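Local coordinates for protein gene activator AphA (Vibrio cholerae, PDB 1YG2) that activates virulence genes as a winged helix transcription factor, probably binding DNA as a dimer, at residues 4-9 against 31-36; 94-99 against 109-114; 135-140 against 149-154. All coordinates share one frame; numbering follows the deposited sequence.

Contact 1 of 3, residues 4-9 against 31-36; sequences PHVILT and YFWKAS
In the turn of helix 3-13 that presents Val6 to Phe32 and Trp33, His5 O is gripped by two donors of one residue. Thr9 OG1 reaches His5 O at 2.7 Å and Thr9 N reaches it at 2.9 Å, from opposite faces of the carbonyl plane, so the threonine hydroxyl is tied back to its own helix. Across the contact the meeting is apolar and depends on Val6, whose two methyls go to different rings. Val6 CG2 sits over one face of the Trp33 indole, 3.8 Å from Trp33 CD2. It makes a CH-pi contact there, 4.1 Å from the centroid of the six-membered ring and 23° off its normal, displaced from the ring centre toward CD2 and CE3. The other methyl, CG1, stands opposite the backbone N of Val6 (chi1 171°) and is turned toward Phe32. It meets that ring obliquely and more loosely, with Val6 CG1 4.4 Å from Phe32 CE1. The backbones stay apart, Val6 CA lying 8.1 Å from Trp33 CA, and the side chains make the contact. Phe25 of helix 18-25 touches both Val6 and Trp33, while Ser97 of the second subunit packs on Phe32. Ser36 then N-caps helix 37-49. A first helix packed on the loop that leads into the third is characteristic of the helix-turn-helix core of a winged helix domain.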
loop_
_atom_site.group_PDB
_atom_site.type_symbol
_atom_site.label_atom_id
_atom_site.label_comp_id
_atom_site.label_asym_id
_atom_site.label_seq_id
_atom_site.Cartn_x
_atom_site.Cartn_y
_atom_site.Cartn_z
ATOM N N PRO A 4 -18.449 -2.696 3.611
ATOM C CA PRO A 4 -19.566 -3.509 4.079
ATOM C C PRO A 4 -19.143 -4.889 4.573
ATOM O O PRO A 4 -19.739 -5.421 5.510
ATOM C CB PRO A 4 -20.514 -3.545 2.873
ATOM C CG PRO A 4 -19.623 -3.277 1.688
ATOM C CD PRO A 4 -18.635 -2.261 2.213
ATOM N N HIS A 5 -18.117 -5.477 3.969
ATOM C CA HIS A 5 -17.689 -6.797 4.429
ATOM C C HIS A 5 -17.023 -6.677 5.794
ATOM O O HIS A 5 -17.116 -7.574 6.630
ATOM C CB HIS A 5 -16.737 -7.444 3.427
ATOM C CG HIS A 5 -17.282 -7.491 2.040
ATOM N ND1 HIS A 5 -16.922 -6.577 1.068
ATOM C CD2 HIS A 5 -18.235 -8.275 1.483
ATOM C CE1 HIS A 5 -17.632 -6.795 -0.021
ATOM N NE2 HIS A 5 -18.440 -7.822 0.205
ATOM N N VAL A 6 -16.351 -5.559 6.016
ATOM C CA VAL A 6 -15.699 -5.326 7.293
ATOM C C VAL A 6 -16.795 -5.246 8.354
ATOM O O VAL A 6 -16.637 -5.755 9.457
ATOM C CB VAL A 6 -14.885 -4.021 7.257
ATOM C CG1 VAL A 6 -14.385 -3.668 8.665
ATOM C CG2 VAL A 6 -13.705 -4.191 6.288
ATOM N N ILE A 7 -17.920 -4.632 7.996
ATOM C CA ILE A 7 -19.057 -4.500 8.902
ATOM C C ILE A 7 -19.784 -5.839 9.053
ATOM O O ILE A 7 -20.182 -6.217 10.159
ATOM C CB ILE A 7 -20.034 -3.443 8.383
ATOM C CG1 ILE A 7 -19.336 -2.081 8.351
ATOM C CG2 ILE A 7 -21.270 -3.397 9.260
ATOM C CD1 ILE A 7 -20.114 -1.018 7.591
ATOM N N LEU A 8 -19.956 -6.565 7.956
ATOM C CA LEU A 8 -20.623 -7.861 8.035
ATOM C C LEU A 8 -19.862 -8.811 8.961
ATOM O O LEU A 8 -20.460 -9.614 9.682
ATOM C CB LEU A 8 -20.754 -8.479 6.639
ATOM C CG LEU A 8 -21.763 -7.815 5.684
ATOM C CD1 LEU A 8 -21.842 -8.573 4.367
ATOM C CD2 LEU A 8 -23.129 -7.820 6.330
ATOM N N THR A 9 -18.538 -8.721 8.937
ATOM C CA THR A 9 -17.697 -9.578 9.772
ATOM C C THR A 9 -18.042 -9.381 11.241
ATOM O O THR A 9 -18.179 -10.338 12.002
ATOM C CB THR A 9 -16.210 -9.249 9.578
ATOM O OG1 THR A 9 -15.876 -9.378 8.192
ATOM C CG2 THR A 9 -15.341 -10.193 10.409
ATOM N N TYR A 31 -7.031 -0.771 13.178
ATOM C CA TYR A 31 -5.659 -1.225 12.933
ATOM C C TYR A 31 -5.465 -1.538 11.458
ATOM O O TYR A 31 -4.344 -1.560 10.973
ATOM C CB TYR A 31 -5.340 -2.505 13.721
ATOM C CG TYR A 31 -5.467 -2.397 15.220
ATOM C CD1 TYR A 31 -5.765 -3.522 15.986
ATOM C CD2 TYR A 31 -5.306 -1.174 15.878
ATOM C CE1 TYR A 31 -5.910 -3.439 17.371
ATOM C CE2 TYR A 31 -5.449 -1.076 17.272
ATOM C CZ TYR A 31 -5.754 -2.215 18.006
ATOM O OH TYR A 31 -5.938 -2.133 19.365
ATOM N N PHE A 32 -6.556 -1.775 10.740
ATOM C CA PHE A 32 -6.439 -2.142 9.335
ATOM C C PHE A 32 -7.468 -1.509 8.409
ATOM O O PHE A 32 -7.354 -1.606 7.190
ATOM C CB PHE A 32 -6.518 -3.666 9.217
ATOM C CG PHE A 32 -7.865 -4.226 9.570
ATOM C CD1 PHE A 32 -8.849 -4.370 8.596
ATOM C CD2 PHE A 32 -8.165 -4.579 10.876
ATOM C CE1 PHE A 32 -10.120 -4.856 8.920
ATOM C CE2 PHE A 32 -9.428 -5.062 11.216
ATOM C CZ PHE A 32 -10.408 -5.201 10.232
ATOM N N TRP A 33 -8.485 -0.876 8.972
ATOM C CA TRP A 33 -9.473 -0.246 8.118
ATOM C C TRP A 33 -9.935 1.082 8.702
ATOM O O TRP A 33 -10.553 1.138 9.760
ATOM C CB TRP A 33 -10.664 -1.182 7.894
ATOM C CG TRP A 33 -11.438 -0.819 6.684
ATOM C CD1 TRP A 33 -12.354 0.184 6.564
ATOM C CD2 TRP A 33 -11.297 -1.390 5.387
ATOM N NE1 TRP A 33 -12.791 0.276 5.266
ATOM C CE2 TRP A 33 -12.154 -0.685 4.517
ATOM C CE3 TRP A 33 -10.521 -2.437 4.864
ATOM C CZ2 TRP A 33 -12.265 -0.986 3.158
ATOM C CZ3 TRP A 33 -10.628 -2.740 3.511
ATOM C CH2 TRP A 33 -11.494 -2.015 2.675
ATOM N N LYS A 34 -9.631 2.152 7.983
ATOM C CA LYS A 34 -9.980 3.493 8.405
ATOM C C LYS A 34 -11.307 3.953 7.806
ATOM O O LYS A 34 -11.446 4.046 6.588
ATOM C CB LYS A 34 -8.852 4.444 7.995
ATOM C CG LYS A 34 -8.940 5.850 8.556
ATOM C CD LYS A 34 -9.597 6.814 7.585
ATOM C CE LYS A 34 -9.317 8.256 8.004
ATOM N NZ LYS A 34 -7.845 8.525 8.063
ATOM N N ALA A 35 -12.280 4.228 8.668
ATOM C CA ALA A 35 -13.593 4.708 8.232
ATOM C C ALA A 35 -14.208 5.546 9.350
ATOM O O ALA A 35 -14.069 5.210 10.522
ATOM C CB ALA A 35 -14.514 3.526 7.894
ATOM N N SER A 36 -14.885 6.635 8.998
ATOM C CA SER A 36 -15.513 7.493 10.011
ATOM C C SER A 36 -16.871 6.956 10.437
ATOM O O SER A 36 -17.517 6.223 9.691
ATOM C CB SER A 36 -15.712 8.900 9.465
ATOM O OG SER A 36 -16.664 8.896 8.415
#

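Contact 2 of 3, residues 94-99 against 109-114; sequences DEFSAK and EPYRLQ
Phe96 and Lys99, one helical turn apart, both meet the side chain of Tyr111, which reaches across from helix 108-136. With CG placed opposite its backbone N (chi1 -173°), the tyrosine stretches away from its own helix and carries its hydroxyl to the backbone of helix 95-101. Tyr111 OH donates a weak hydrogen bond to Phe96 O, 2.6 Å away. The same hydroxyl lies 3.6 Å from Phe96 CB, near the plane of the phenylalanine ring and at its edge, the two side chains crossing at about a right angle. Lys99 meets the tyrosine differently: its carbonyl carbon stands over one face of the ring, and Lys99 CB comes to 3.3 Å from Tyr111 CE1. The lysine chain then bends at chi2 (-74°) and again at chi4, which takes the ammonium group away from the tyrosine. It ends at the second subunit, where Lys99 NZ hydrogen-bonds to Gln85 O and forms a cation-pi contact with Trp82. At the start of the same helix Asp94 is the N-cap: its OD1 accepts from both Ser97 N and Ser97 OG, one from each face of the carboxylate plane. The Phe96 ring meets those of Trp164 of its own chain and His89 of the second subunit, each with the planes at about 60°. The chemistry is thus divided: aliphatic and aromatic carbon packs around Tyr111, its buried hydroxyl has a backbone carbonyl to bond to, and the lysine charge is delivered to the dimer interface.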
loop_
_atom_site.group_PDB
_atom_site.type_symbol
_atom_site.label_atom_id
_atom_site.label_comp_id
_atom_site.label_asym_id
_atom_site.label_seq_id
_atom_site.Cartn_x
_atom_site.Cartn_y
_atom_site.Cartn_z
ATOM N N ASP A 94 4.092 3.533 -6.458
ATOM C CA ASP A 94 4.544 4.294 -5.306
ATOM C C ASP A 94 4.844 5.765 -5.553
ATOM O O ASP A 94 5.810 6.124 -6.235
ATOM C CB ASP A 94 5.767 3.625 -4.687
ATOM C CG ASP A 94 6.168 4.272 -3.386
ATOM O OD1 ASP A 94 7.178 4.993 -3.353
ATOM O OD2 ASP A 94 5.457 4.064 -2.388
ATOM N N GLU A 95 4.022 6.615 -4.950
ATOM C CA GLU A 95 4.161 8.054 -5.092
ATOM C C GLU A 95 5.476 8.581 -4.529
ATOM O O GLU A 95 6.072 9.499 -5.084
ATOM C CB GLU A 95 2.992 8.761 -4.405
ATOM C CG GLU A 95 2.836 10.209 -4.828
ATOM C CD GLU A 95 2.281 10.351 -6.237
ATOM O OE1 GLU A 95 2.260 9.348 -6.984
ATOM O OE2 GLU A 95 1.870 11.474 -6.596
ATOM N N PHE A 96 5.933 8.011 -3.424
ATOM C CA PHE A 96 7.186 8.467 -2.832
ATOM C C PHE A 96 8.355 8.167 -3.747
ATOM O O PHE A 96 9.274 8.975 -3.888
ATOM C CB PHE A 96 7.412 7.793 -1.481
ATOM C CG PHE A 96 6.416 8.198 -0.445
ATOM C CD1 PHE A 96 5.433 7.309 -0.018
ATOM C CD2 PHE A 96 6.451 9.479 0.091
ATOM C CE1 PHE A 96 4.493 7.692 0.925
ATOM C CE2 PHE A 96 5.516 9.879 1.035
ATOM C CZ PHE A 96 4.534 8.983 1.456
ATOM N N SER A 97 8.319 6.994 -4.369
ATOM C CA SER A 97 9.380 6.593 -5.282
ATOM C C SER A 97 9.316 7.482 -6.513
ATOM O O SER A 97 10.344 7.938 -7.012
ATOM C CB SER A 97 9.215 5.132 -5.692
ATOM O OG SER A 97 9.406 4.277 -4.574
ATOM N N ALA A 98 8.101 7.725 -6.992
ATOM C CA ALA A 98 7.902 8.573 -8.155
ATOM C C ALA A 98 8.483 9.973 -7.910
ATOM O O ALA A 98 9.135 10.532 -8.775
ATOM C CB ALA A 98 6.416 8.664 -8.476
ATOM N N LYS A 99 8.252 10.530 -6.725
ATOM C CA LYS A 99 8.784 11.850 -6.402
ATOM C C LYS A 99 10.308 11.773 -6.286
ATOM O O LYS A 99 11.020 12.670 -6.730
ATOM C CB LYS A 99 8.207 12.356 -5.075
ATOM C CG LYS A 99 6.710 12.661 -5.076
ATOM C CD LYS A 99 6.376 13.932 -5.821
ATOM C CE LYS A 99 4.874 14.270 -5.723
ATOM N NZ LYS A 99 4.463 14.782 -4.380
ATOM N N GLU A 109 14.793 19.828 -2.099
ATOM C CA GLU A 109 14.418 20.497 -0.853
ATOM C C GLU A 109 13.002 20.181 -0.371
ATOM O O GLU A 109 12.822 19.621 0.710
ATOM C CB GLU A 109 14.566 22.011 -1.018
ATOM C CG GLU A 109 15.396 22.413 -2.234
ATOM C CD GLU A 109 15.151 23.851 -2.665
ATOM O OE1 GLU A 109 13.995 24.187 -3.010
ATOM O OE2 GLU A 109 16.118 24.643 -2.659
ATOM N N PRO A 110 11.976 20.541 -1.165
ATOM C CA PRO A 110 10.584 20.283 -0.786
ATOM C C PRO A 110 10.333 18.823 -0.441
ATOM O O PRO A 110 9.672 18.517 0.546
ATOM C CB PRO A 110 9.798 20.704 -2.029
ATOM C CG PRO A 110 10.654 21.748 -2.637
ATOM C CD PRO A 110 12.035 21.156 -2.502
ATOM N N TYR A 111 10.862 17.927 -1.264
ATOM C CA TYR A 111 10.671 16.504 -1.047
ATOM C C TYR A 111 11.283 16.037 0.268
ATOM O O TYR A 111 10.618 15.391 1.077
ATOM C CB TYR A 111 11.278 15.698 -2.198
ATOM C CG TYR A 111 10.964 14.224 -2.099
ATOM C CD1 TYR A 111 9.645 13.781 -2.076
ATOM C CD2 TYR A 111 11.980 13.277 -1.988
ATOM C CE1 TYR A 111 9.340 12.434 -1.943
ATOM C CE2 TYR A 111 11.687 11.926 -1.855
ATOM C CZ TYR A 111 10.365 11.512 -1.832
ATOM O OH TYR A 111 10.060 10.179 -1.702
ATOM N N ARG A 112 12.554 16.370 0.464
ATOM C CA ARG A 112 13.285 15.991 1.663
ATOM C C ARG A 112 12.551 16.373 2.940
ATOM O O ARG A 112 12.567 15.629 3.918
ATOM C CB ARG A 112 14.663 16.646 1.657
ATOM C CG ARG A 112 15.590 16.122 2.722
ATOM C CD ARG A 112 17.012 16.624 2.516
ATOM N NE ARG A 112 17.960 15.863 3.326
ATOM C CZ ARG A 112 17.918 15.791 4.654
ATOM N NH1 ARG A 112 16.978 16.443 5.328
ATOM N NH2 ARG A 112 18.802 15.047 5.306
ATOM N N LEU A 113 11.905 17.532 2.925
ATOM C CA LEU A 113 11.177 18.009 4.089
ATOM C C LEU A 113 9.859 17.267 4.260
ATOM O O LEU A 113 9.444 16.969 5.379
ATOM C CB LEU A 113 10.920 19.510 3.960
ATOM C CG LEU A 113 12.177 20.366 3.792
ATOM C CD1 LEU A 113 11.768 21.816 3.577
ATOM C CD2 LEU A 113 13.078 20.231 5.017
ATOM N N GLN A 114 9.200 16.968 3.148
ATOM C CA GLN A 114 7.937 16.248 3.202
ATOM C C GLN A 114 8.179 14.803 3.640
ATOM O O GLN A 114 7.328 14.184 4.274
ATOM C CB GLN A 114 7.252 16.280 1.833
ATOM C CG GLN A 114 6.788 17.675 1.415
ATOM C CD GLN A 114 6.240 17.727 -0.006
ATOM O OE1 GLN A 114 5.320 16.987 -0.363
ATOM N NE2 GLN A 114 6.804 18.614 -0.822
#

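Contact 3 of 3, residues 135-140 against 149-154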
loop_
_atom_site.group_PDB
_atom_site.type_symbol
_atom_site.label_atom_id
_atom_site.label_comp_id
_atom_site.label_asym_id
_atom_site.label_seq_id
_atom_site.Cartn_x
_atom_site.Cartn_y
_atom_site.Cartn_z
ATOM N N ALA A 135 0.614 -3.719 25.940
ATOM C CA ALA A 135 -0.480 -3.602 26.892
ATOM C C ALA A 135 -1.623 -4.607 26.768
ATOM O O ALA A 135 -2.173 -5.036 27.783
ATOM C CB ALA A 135 -1.037 -2.187 26.849
ATOM N N TYR A 136 -1.991 -4.992 25.549
ATOM C CA TYR A 136 -3.096 -5.928 25.384
ATOM C C TYR A 136 -2.800 -7.158 24.547
ATOM O O TYR A 136 -3.576 -8.108 24.570
ATOM C CB TYR A 136 -4.311 -5.219 24.767
ATOM C CG TYR A 136 -4.688 -3.937 25.456
ATOM C CD1 TYR A 136 -4.007 -2.755 25.184
ATOM C CD2 TYR A 136 -5.676 -3.919 26.434
ATOM C CE1 TYR A 136 -4.296 -1.584 25.873
ATOM C CE2 TYR A 136 -5.973 -2.752 27.136
ATOM C CZ TYR A 136 -5.278 -1.593 26.852
ATOM O OH TYR A 136 -5.547 -0.446 27.559
ATOM N N TYR A 137 -1.699 -7.150 23.806
ATOM C CA TYR A 137 -1.385 -8.288 22.939
ATOM C C TYR A 137 0.050 -8.774 23.048
ATOM O O TYR A 137 0.622 -9.237 22.062
ATOM C CB TYR A 137 -1.652 -7.922 21.474
ATOM C CG TYR A 137 -3.023 -7.339 21.199
ATOM C CD1 TYR A 137 -3.186 -5.969 20.979
ATOM C CD2 TYR A 137 -4.149 -8.154 21.121
ATOM C CE1 TYR A 137 -4.430 -5.428 20.681
ATOM C CE2 TYR A 137 -5.398 -7.621 20.824
ATOM C CZ TYR A 137 -5.530 -6.254 20.602
ATOM O OH TYR A 137 -6.759 -5.723 20.276
ATOM N N ALA A 138 0.626 -8.675 24.240
ATOM C CA ALA A 138 1.999 -9.096 24.457
ATOM C C ALA A 138 2.232 -10.591 24.268
ATOM O O ALA A 138 3.208 -10.982 23.640
ATOM C CB ALA A 138 2.454 -8.678 25.843
ATOM N N ASN A 139 1.345 -11.423 24.802
ATOM C CA ASN A 139 1.507 -12.874 24.696
ATOM C C ASN A 139 0.307 -13.579 24.065
ATOM O O ASN A 139 -0.713 -13.803 24.724
ATOM C CB ASN A 139 1.753 -13.468 26.083
ATOM C CG ASN A 139 2.135 -14.938 26.029
ATOM O OD1 ASN A 139 2.108 -15.632 27.043
ATOM N ND2 ASN A 139 2.512 -15.412 24.849
ATOM N N PRO A 140 0.422 -13.961 22.782
ATOM C CA PRO A 140 -0.650 -14.646 22.046
ATOM C C PRO A 140 -1.207 -15.854 22.797
ATOM O O PRO A 140 -2.423 -16.058 22.868
ATOM C CB PRO A 140 0.034 -15.057 20.745
ATOM C CG PRO A 140 1.074 -14.007 20.561
ATOM C CD PRO A 140 1.629 -13.829 21.948
ATOM N N LEU A 149 -6.192 -12.670 16.445
ATOM C CA LEU A 149 -6.466 -12.116 15.127
ATOM C C LEU A 149 -6.235 -10.596 15.147
ATOM O O LEU A 149 -5.551 -10.058 14.272
ATOM C CB LEU A 149 -7.909 -12.423 14.717
ATOM C CG LEU A 149 -8.252 -13.897 14.464
ATOM C CD1 LEU A 149 -9.696 -14.004 13.983
ATOM C CD2 LEU A 149 -7.301 -14.483 13.427
ATOM N N GLU A 150 -6.805 -9.916 16.145
ATOM C CA GLU A 150 -6.638 -8.467 16.278
ATOM C C GLU A 150 -5.150 -8.158 16.352
ATOM O O GLU A 150 -4.647 -7.247 15.686
ATOM C CB GLU A 150 -7.305 -7.959 17.558
ATOM C CG GLU A 150 -8.785 -8.271 17.680
ATOM C CD GLU A 150 -9.369 -7.768 18.990
ATOM O OE1 GLU A 150 -8.616 -7.664 19.986
ATOM O OE2 GLU A 150 -10.585 -7.488 19.032
ATOM N N ARG A 151 -4.458 -8.938 17.175
ATOM C CA ARG A 151 -3.029 -8.783 17.364
ATOM C C ARG A 151 -2.317 -8.830 16.020
ATOM O O ARG A 151 -1.455 -8.005 15.731
ATOM C CB ARG A 151 -2.490 -9.897 18.276
ATOM C CG ARG A 151 -0.971 -9.863 18.435
ATOM C CD ARG A 151 -0.439 -10.955 19.360
ATOM N NE ARG A 151 1.022 -11.032 19.291
ATOM C CZ ARG A 151 1.690 -11.756 18.401
ATOM N NH1 ARG A 151 1.030 -12.483 17.506
ATOM N NH2 ARG A 151 3.018 -11.726 18.383
ATOM N N LEU A 152 -2.683 -9.793 15.186
ATOM C CA LEU A 152 -2.045 -9.905 13.880
ATOM C C LEU A 152 -2.314 -8.687 12.986
ATOM O O LEU A 152 -1.413 -8.222 12.291
ATOM C CB LEU A 152 -2.494 -11.201 13.196
ATOM C CG LEU A 152 -1.939 -12.482 13.835
ATOM C CD1 LEU A 152 -2.659 -13.700 13.274
ATOM C CD2 LEU A 152 -0.434 -12.578 13.582
ATOM N N THR A 153 -3.537 -8.156 12.998
ATOM C CA THR A 153 -3.813 -6.989 12.170
ATOM C C THR A 153 -2.991 -5.815 12.686
ATOM O O THR A 153 -2.500 -5.005 11.903
ATOM C CB THR A 153 -5.296 -6.600 12.177
ATOM O OG1 THR A 153 -5.694 -6.271 13.508
ATOM C CG2 THR A 153 -6.145 -7.745 11.634
ATOM N N LEU A 154 -2.838 -5.729 14.006
ATOM C CA LEU A 154 -2.038 -4.655 14.591
ATOM C C LEU A 154 -0.591 -4.827 14.120
ATOM O O LEU A 154 0.057 -3.872 13.686
ATOM C CB LEU A 154 -2.089 -4.709 16.134
ATOM C CG LEU A 154 -1.149 -3.744 16.876
ATOM C CD1 LEU A 154 -1.450 -2.326 16.462
ATOM C CD2 LEU A 154 -1.313 -3.882 18.379
HETATM O O HOH W 1 2.991 -9.578 20.623
#
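Tyr137 meets Glu150, Arg151 and Leu154 with different parts of the residue. Its hydroxyl donates to the glutamate, Tyr137 OH lying 2.7 Å from Glu150 OE1. That oxygen is near the ring plane, at the edge, but the hydroxyl approaches it from above the carboxylate, the two planes standing 81° apart. Arg151 lays its CA over one face of the ring, toward the rim, and Leu154 CD2 touches Tyr137 CD1 obliquely at 3.8 Å. The face opposite Arg151 is covered by Tyr136 CB. The arginine chain, extended from CG to NE (chi2 179°), slides past the ring in the reverse direction and brings its guanidinium edge to the tyrosine carbonyl. The direct bond is weak, with Arg151 NE 3.3 Å from Tyr137 O. A water bridges the two, 2.8 Å from Arg151 NE, from which it accepts, and 2.8 Å from Tyr137 O. Pro140 lies over a face of the guanidinium, though the modelled approach is too short to be trusted. Farther out, Thr153 OG1 bonds back to Glu150 O at 2.6 Å within the helix. The tyrosine ring also touches Ile132 of helix 108-136 and Tyr31 of the loop before helix 37-49. The contact therefore joins the C-terminal part of helix 108-136 and the residues that follow to the early turns of helix 145-177, where the chain turns from one long helix into the next.

Overall arrangement
The contacts follow one another along the chain: contact 1 in the PadR-like region, contacts 2 and 3 in the C-terminal family region. Contacts 1 and 3 have centres about 18 Å apart and touch, with Tyr31 and Phe32 packing on Thr153 of helix 145-177, so the loop before helix 37-49 packs directly on helix 145-177. Contact 2 is remote, its centre about 30 Å from that of contact 1 and about 33 Å from that of contact 3. Helix 108-136 links contacts 2 and 3, which lie near its two ends. All three contacts also reach the second subunit, consistent with a dimer to which both the N-terminal and the C-terminal regions contribute contacts.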